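Putative low molecular weight protein-tyrosine-phosphatase slr0328 (Synechocystis sp., PDB 5O7B) probably dephosphorylates phosphotyrosine residues in proteins, as a member of the low molecular weight protein-tyrosine phosphatase family. Local coordinates at residues S27-N32 against H148-L153. Numbering follows the deposited sequence.
Sequences SPAAEN and HVIDLL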
# COMPACT_ATOMS: atom_id res chain seq x y z
N SER A 27 2.30 -0.95 -0.66
CA SER A 27 1.29 -1.88 -0.17
C SER A 27 1.54 -2.34 1.27
O SER A 27 0.56 -2.60 1.99
CB SER A 27 1.18 -3.10 -1.10
OG SER A 27 2.30 -3.95 -1.02
N PRO A 28 2.79 -2.44 1.75
CA PRO A 28 2.97 -2.65 3.20
C PRO A 28 2.39 -1.53 4.03
O PRO A 28 1.86 -1.78 5.12
CB PRO A 28 4.49 -2.74 3.36
CG PRO A 28 4.98 -3.19 2.05
CD PRO A 28 4.07 -2.57 1.04
N ALA A 29 2.49 -0.28 3.55
CA ALA A 29 1.84 0.82 4.25
C ALA A 29 0.32 0.68 4.18
O ALA A 29 -0.37 0.85 5.19
CB ALA A 29 2.29 2.16 3.68
N ALA A 30 -0.20 0.36 3.00
CA ALA A 30 -1.65 0.18 2.85
C ALA A 30 -2.17 -0.88 3.80
O ALA A 30 -3.24 -0.71 4.39
CB ALA A 30 -1.98 -0.19 1.40
N GLU A 31 -1.42 -1.97 3.97
CA GLU A 31 -1.87 -3.06 4.83
C GLU A 31 -1.96 -2.62 6.28
O GLU A 31 -2.88 -3.02 7.01
CB GLU A 31 -0.93 -4.25 4.70
CG GLU A 31 -1.29 -5.41 5.62
CD GLU A 31 -0.22 -6.48 5.63
OE1 GLU A 31 0.82 -6.29 4.96
OE2 GLU A 31 -0.42 -7.51 6.29
N ASN A 32 -1.02 -1.80 6.75
CA ASN A 32 -1.08 -1.40 8.14
C ASN A 32 -2.10 -0.30 8.37
O ASN A 32 -2.76 -0.28 9.42
CB ASN A 32 0.29 -0.96 8.65
N HIS A 148 3.37 11.52 1.67
CA HIS A 148 2.27 11.62 0.71
C HIS A 148 1.60 10.27 0.50
O HIS A 148 0.38 10.19 0.40
CB HIS A 148 2.74 12.19 -0.63
CG HIS A 148 1.63 12.81 -1.44
ND1 HIS A 148 1.24 12.33 -2.67
CD2 HIS A 148 0.81 13.86 -1.18
CE1 HIS A 148 0.25 13.06 -3.14
NE2 HIS A 148 -0.03 14.00 -2.26
N VAL A 149 2.40 9.20 0.39
CA VAL A 149 1.83 7.86 0.31
C VAL A 149 0.87 7.62 1.47
O VAL A 149 -0.26 7.17 1.29
CB VAL A 149 2.94 6.80 0.27
CG1 VAL A 149 2.38 5.41 0.52
CG2 VAL A 149 3.69 6.84 -1.06
N ILE A 150 1.30 7.97 2.69
CA ILE A 150 0.45 7.77 3.86
C ILE A 150 -0.79 8.65 3.78
O ILE A 150 -1.90 8.20 4.09
CB ILE A 150 1.25 8.04 5.15
CG1 ILE A 150 2.51 7.16 5.18
CG2 ILE A 150 0.38 7.83 6.38
CD1 ILE A 150 2.26 5.74 5.67
N ASP A 151 -0.63 9.91 3.35
CA ASP A 151 -1.76 10.81 3.17
C ASP A 151 -2.82 10.21 2.25
O ASP A 151 -4.02 10.32 2.51
CB ASP A 151 -1.28 12.14 2.61
CG ASP A 151 -0.33 12.86 3.52
OD1 ASP A 151 -0.30 12.54 4.73
OD2 ASP A 151 0.40 13.76 3.03
N LEU A 152 -2.38 9.60 1.15
CA LEU A 152 -3.32 9.04 0.18
C LEU A 152 -4.01 7.81 0.74
O LEU A 152 -5.19 7.58 0.46
CB LEU A 152 -2.60 8.72 -1.14
CG LEU A 152 -1.85 9.92 -1.75
CD1 LEU A 152 -1.06 9.59 -3.00
CD2 LEU A 152 -2.81 11.03 -2.04
N LEU A 153 -3.29 7.00 1.54
CA LEU A 153 -3.87 5.78 2.08
C LEU A 153 -4.81 6.06 3.24
O LEU A 153 -5.78 5.33 3.42
CB LEU A 153 -2.76 4.82 2.52
CG LEU A 153 -1.95 4.23 1.36
CD1 LEU A 153 -0.73 3.48 1.86
CD2 LEU A 153 -2.81 3.31 0.50
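L153 sets its CD1 methyl against A29 and A30 and its CD2 methyl against A30, which makes up the greater part of the contact between helices 26-37 and 143-156. The side-chain contacts are all apolar. With CG anti to the carbonyl carbon (chi1 -69°), the isobutyl fork projects at the backbone of the facing helix: L153 CD1 lies 3.4 Å from A30 N and also meets A29 CB at 3.8 Å, while L153 CD2 lies 3.7 Å from A30 CB. One turn earlier, the CD1 methyl of I150 adds a looser touch at 4.1 Å from A29 CB.

The axes of segments 27-32 and 148-153 come within 9.9 Å and cross at -42°, and the small A29 and A30 let the leucine come up to the main chain. M67 touches A29, V149 and I150, and F18 of strand 17-20 lies against A30. With an alanine at L153, a gap would probably open beside A29 and A30, leaving I150 CD1 the main remaining touch.

No hydrogen bond joins these two segments, so their association probably rests on dispersion and exclusion of water, just behind the CX5R P-loop that runs from the probable nucleophile C20 to the probable active-site R26.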